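PDB 1HG4: ultraspiracle from Drosophila melanogaster, which is a nuclear hormone receptor and transcription factor, whose ligand-binding domain, here locked in an inactive conformation, holds a phospholipid. Local coordinates for residues I14-C25 and Q62-M70. Sequence-based numbering, arbitrary orientation.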
loop_
_atom_site.group_PDB
_atom_site.type_symbol
_atom_site.label_atom_id
_atom_site.label_comp_id
_atom_site.label_asym_id
_atom_site.label_seq_id
_atom_site.Cartn_x
_atom_site.Cartn_y
_atom_site.Cartn_z
ATOM N N ILE A 14 -8.801 2.656 -20.590
ATOM C CA ILE A 14 -8.811 4.023 -20.110
ATOM C C ILE A 14 -9.194 4.960 -21.252
ATOM O O ILE A 14 -9.875 5.956 -21.047
ATOM C CB ILE A 14 -7.444 4.410 -19.558
ATOM C CG1 ILE A 14 -7.118 3.523 -18.354
ATOM C CG2 ILE A 14 -7.446 5.870 -19.176
ATOM C CD1 ILE A 14 -5.752 3.755 -17.784
ATOM N N ILE A 15 -8.750 4.629 -22.456
ATOM C CA ILE A 15 -9.060 5.429 -23.626
ATOM C C ILE A 15 -10.559 5.374 -23.886
ATOM O O ILE A 15 -11.197 6.393 -24.143
ATOM C CB ILE A 15 -8.291 4.915 -24.881
ATOM C CG1 ILE A 15 -6.892 5.536 -24.923
ATOM C CG2 ILE A 15 -9.039 5.281 -26.166
ATOM C CD1 ILE A 15 -6.906 7.039 -25.148
ATOM N N GLU A 16 -11.119 4.179 -23.799
ATOM C CA GLU A 16 -12.538 3.998 -24.038
ATOM C C GLU A 16 -13.401 4.853 -23.114
ATOM O O GLU A 16 -14.429 5.384 -23.527
ATOM C CB GLU A 16 -12.912 2.525 -23.880
ATOM C CG GLU A 16 -14.229 2.179 -24.554
ATOM C CD GLU A 16 -14.482 0.692 -24.616
ATOM O OE1 GLU A 16 -14.796 0.101 -23.558
ATOM O OE2 GLU A 16 -14.360 0.121 -25.723
ATOM N N ALA A 17 -12.986 4.977 -21.860
ATOM C CA ALA A 17 -13.723 5.774 -20.897
ATOM C C ALA A 17 -13.759 7.247 -21.322
ATOM O O ALA A 17 -14.816 7.875 -21.326
ATOM C CB ALA A 17 -13.080 5.649 -19.519
ATOM N N GLU A 18 -12.600 7.790 -21.677
ATOM C CA GLU A 18 -12.508 9.178 -22.088
ATOM C C GLU A 18 -13.381 9.440 -23.295
ATOM O O GLU A 18 -14.234 10.326 -23.275
ATOM C CB GLU A 18 -11.072 9.538 -22.452
ATOM C CG GLU A 18 -10.117 9.637 -21.283
ATOM C CD GLU A 18 -8.689 9.869 -21.742
ATOM O OE1 GLU A 18 -8.459 10.802 -22.539
ATOM O OE2 GLU A 18 -7.793 9.121 -21.308
ATOM N N GLN A 19 -13.160 8.656 -24.345
ATOM C CA GLN A 19 -13.899 8.807 -25.590
ATOM C C GLN A 19 -15.403 8.688 -25.446
ATOM O O GLN A 19 -16.137 9.522 -25.951
ATOM C CB GLN A 19 -13.391 7.801 -26.615
ATOM C CG GLN A 19 -12.052 8.191 -27.207
ATOM C CD GLN A 19 -11.423 7.102 -28.053
ATOM O OE1 GLN A 19 -10.500 7.366 -28.820
ATOM N NE2 GLN A 19 -11.904 5.870 -27.906
ATOM N N ARG A 20 -15.869 7.655 -24.760
ATOM C CA ARG A 20 -17.299 7.481 -24.585
ATOM C C ARG A 20 -17.897 8.609 -23.745
ATOM O O ARG A 20 -18.979 9.090 -24.038
ATOM C CB ARG A 20 -17.596 6.125 -23.937
ATOM C CG ARG A 20 -17.114 4.931 -24.754
ATOM C CD ARG A 20 -17.657 3.633 -24.171
ATOM N NE ARG A 20 -19.096 3.520 -24.363
ATOM C CZ ARG A 20 -19.918 2.912 -23.517
ATOM N NH1 ARG A 20 -19.445 2.351 -22.407
ATOM N NH2 ARG A 20 -21.216 2.875 -23.774
ATOM N N ALA A 21 -17.198 9.035 -22.704
ATOM C CA ALA A 21 -17.709 10.104 -21.860
ATOM C C ALA A 21 -17.842 11.393 -22.671
ATOM O O ALA A 21 -18.717 12.218 -22.418
ATOM C CB ALA A 21 -16.780 10.325 -20.679
ATOM N N GLU A 22 -16.968 11.546 -23.654
ATOM C CA GLU A 22 -16.956 12.726 -24.498
ATOM C C GLU A 22 -18.070 12.775 -25.549
ATOM O O GLU A 22 -18.421 13.858 -26.023
ATOM C CB GLU A 22 -15.592 12.844 -25.184
ATOM C CG GLU A 22 -15.592 13.637 -26.482
ATOM C CD GLU A 22 -14.200 13.768 -27.093
ATOM O OE1 GLU A 22 -13.508 12.731 -27.241
ATOM O OE2 GLU A 22 -13.802 14.908 -27.427
ATOM N N THR A 23 -18.641 11.625 -25.907
ATOM C CA THR A 23 -19.687 11.622 -26.934
ATOM C C THR A 23 -21.094 11.209 -26.517
ATOM O O THR A 23 -22.049 11.494 -27.228
ATOM C CB THR A 23 -19.296 10.721 -28.117
ATOM O OG1 THR A 23 -19.250 9.355 -27.681
ATOM C CG2 THR A 23 -17.942 11.117 -28.663
ATOM N N GLN A 24 -21.236 10.557 -25.372
ATOM C CA GLN A 24 -22.549 10.082 -24.942
ATOM C C GLN A 24 -23.326 10.948 -23.957
ATOM O O GLN A 24 -24.458 10.622 -23.607
ATOM C CB GLN A 24 -22.418 8.675 -24.350
ATOM C CG GLN A 24 -21.663 7.707 -25.234
ATOM C CD GLN A 24 -22.259 7.607 -26.629
ATOM O OE1 GLN A 24 -23.421 7.242 -26.795
ATOM N NE2 GLN A 24 -21.461 7.933 -27.638
ATOM N N CYS A 25 -22.734 12.045 -23.507
ATOM C CA CYS A 25 -23.420 12.899 -22.548
ATOM C C CYS A 25 -24.260 13.988 -23.209
ATOM O O CYS A 25 -25.045 14.665 -22.551
ATOM C CB CYS A 25 -22.401 13.518 -21.591
ATOM S SG CYS A 25 -21.563 12.273 -20.581
ATOM N N GLN A 62 -19.123 15.455 -18.122
ATOM C CA GLN A 62 -18.441 14.389 -18.832
ATOM C C GLN A 62 -17.360 13.753 -17.976
ATOM O O GLN A 62 -17.190 12.529 -17.987
ATOM C CB GLN A 62 -17.847 14.938 -20.132
ATOM C CG GLN A 62 -18.899 15.211 -21.202
ATOM C CD GLN A 62 -18.426 16.187 -22.264
ATOM O OE1 GLN A 62 -17.306 16.091 -22.764
ATOM N NE2 GLN A 62 -19.295 17.130 -22.626
ATOM N N MET A 63 -16.651 14.587 -17.221
ATOM C CA MET A 63 -15.581 14.122 -16.351
ATOM C C MET A 63 -16.098 13.122 -15.339
ATOM O O MET A 63 -15.475 12.085 -15.103
ATOM C CB MET A 63 -14.946 15.298 -15.615
ATOM C CG MET A 63 -13.786 14.882 -14.731
ATOM S SD MET A 63 -13.280 16.187 -13.623
ATOM C CE MET A 63 -12.816 17.465 -14.842
ATOM N N VAL A 64 -17.237 13.443 -14.736
ATOM C CA VAL A 64 -17.846 12.562 -13.745
ATOM C C VAL A 64 -18.163 11.200 -14.365
ATOM O O VAL A 64 -17.877 10.167 -13.767
ATOM C CB VAL A 64 -19.138 13.198 -13.161
ATOM C CG1 VAL A 64 -19.877 12.195 -12.299
ATOM C CG2 VAL A 64 -18.772 14.428 -12.349
ATOM N N GLU A 65 -18.728 11.198 -15.574
ATOM C CA GLU A 65 -19.061 9.944 -16.243
ATOM C C GLU A 65 -17.793 9.217 -16.648
ATOM O O GLU A 65 -17.756 7.986 -16.704
ATOM C CB GLU A 65 -19.943 10.197 -17.459
ATOM C CG GLU A 65 -21.323 10.765 -17.107
ATOM C CD GLU A 65 -22.040 9.996 -16.010
ATOM O OE1 GLU A 65 -22.067 8.746 -16.043
ATOM O OE2 GLU A 65 -22.589 10.646 -15.106
ATOM N N TYR A 66 -16.749 9.985 -16.920
ATOM C CA TYR A 66 -15.447 9.420 -17.276
ATOM C C TYR A 66 -14.913 8.608 -16.094
ATOM O O TYR A 66 -14.553 7.440 -16.258
ATOM C CB TYR A 66 -14.478 10.553 -17.622
ATOM C CG TYR A 66 -13.021 10.247 -17.392
ATOM C CD1 TYR A 66 -12.334 9.337 -18.196
ATOM C CD2 TYR A 66 -12.316 10.897 -16.375
ATOM C CE1 TYR A 66 -10.965 9.086 -17.996
ATOM C CE2 TYR A 66 -10.956 10.654 -16.165
ATOM C CZ TYR A 66 -10.285 9.757 -16.977
ATOM O OH TYR A 66 -8.936 9.583 -16.779
ATOM N N ALA A 67 -14.870 9.227 -14.913
ATOM C CA ALA A 67 -14.392 8.559 -13.703
ATOM C C ALA A 67 -15.279 7.361 -13.371
ATOM O O ALA A 67 -14.811 6.332 -12.901
ATOM C CB ALA A 67 -14.384 9.538 -12.531
ATOM N N ARG A 68 -16.568 7.494 -13.642
ATOM C CA ARG A 68 -17.492 6.414 -13.355
ATOM C C ARG A 68 -17.139 5.127 -14.111
ATOM O O ARG A 68 -17.374 4.025 -13.615
ATOM C CB ARG A 68 -18.917 6.848 -13.699
ATOM C CG ARG A 68 -19.897 5.704 -13.730
ATOM C CD ARG A 68 -21.113 5.999 -12.912
ATOM N NE ARG A 68 -21.927 7.085 -13.444
ATOM C CZ ARG A 68 -22.889 7.665 -12.737
ATOM N NH1 ARG A 68 -23.126 7.249 -11.501
ATOM N NH2 ARG A 68 -23.598 8.662 -13.246
ATOM N N MET A 69 -16.580 5.282 -15.308
ATOM C CA MET A 69 -16.201 4.147 -16.142
ATOM C C MET A 69 -14.742 3.756 -15.985
ATOM O O MET A 69 -14.278 2.835 -16.648
ATOM C CB MET A 69 -16.475 4.446 -17.625
ATOM C CG MET A 69 -17.954 4.487 -17.990
ATOM S SD MET A 69 -18.220 4.773 -19.743
ATOM C CE MET A 69 -18.072 6.607 -19.770
ATOM N N MET A 70 -14.015 4.461 -15.126
ATOM C CA MET A 70 -12.607 4.134 -14.918
ATOM C C MET A 70 -12.496 2.920 -14.010
ATOM O O MET A 70 -13.264 2.774 -13.053
ATOM C CB MET A 70 -11.850 5.326 -14.325
ATOM C CG MET A 70 -11.472 6.393 -15.352
ATOM S SD MET A 70 -10.142 5.902 -16.544
ATOM C CE MET A 70 -8.678 6.345 -15.627
#
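Ala-21 and Tyr-66 mark the register where helix 14-24 packs on helix 62-68, the two running roughly antiparallel at 144° with axes 8.4 Å apart at closest approach. No hydrogen bond joins the segments. Small residues let the backbones come close: Ala-17 and Ala-21, one turn apart, both point at the other helix. Ala-21 CB sits 3.5 Å from Gln-62 O and also touches CB of Tyr-66. The Tyr-66 side chain leaves with CG anti to the backbone N (chi1 153°), which carries its ring alongside Glu-18. There CE1 lies 3.4 Å from Glu-18 CG, and the carboxylate stands at 90° to the ring. That carboxylate is held by Arg-175, Lys-182 and Ser-179 of helix 175-186, tying a third helix to the pair. Met-70 CG lies over one face of the ring, near the rim. Its chain then bends, bringing SD to 3.8 Å from Ile-14 CG2. Met-69 points at helix 14-24; its CE meets Ala-17 O at 3.8 Å, and its SD lies obliquely near Arg-20 NH1. At the opposite end, Gln-62 CG presses on Ala-21 O at 3.2 Å, and Cys-25 SG rests 3.8 Å from Glu-65 CG. A bend at chi2 leads the Glu-65 carboxylate away from helix 14-24, to Arg-68 one turn on. Arg-68 NH2 makes a salt bridge to Glu-65 OE2 (2.9 Å), NE hydrogen-bonds OE1, and Gln-265 NE2 hydrogen-bonds OE2. With an alanine here, the Arg-68 guanidinium would probably lose its carboxylate mate, and a gap is likely to open beside Cys-25 SG. The arrangement is a close antiparallel helix pair within the layered, mainly helical sandwich of nuclear receptor ligand-binding domains, joining the N-terminal helix 11-24 to the end of helix 46-68.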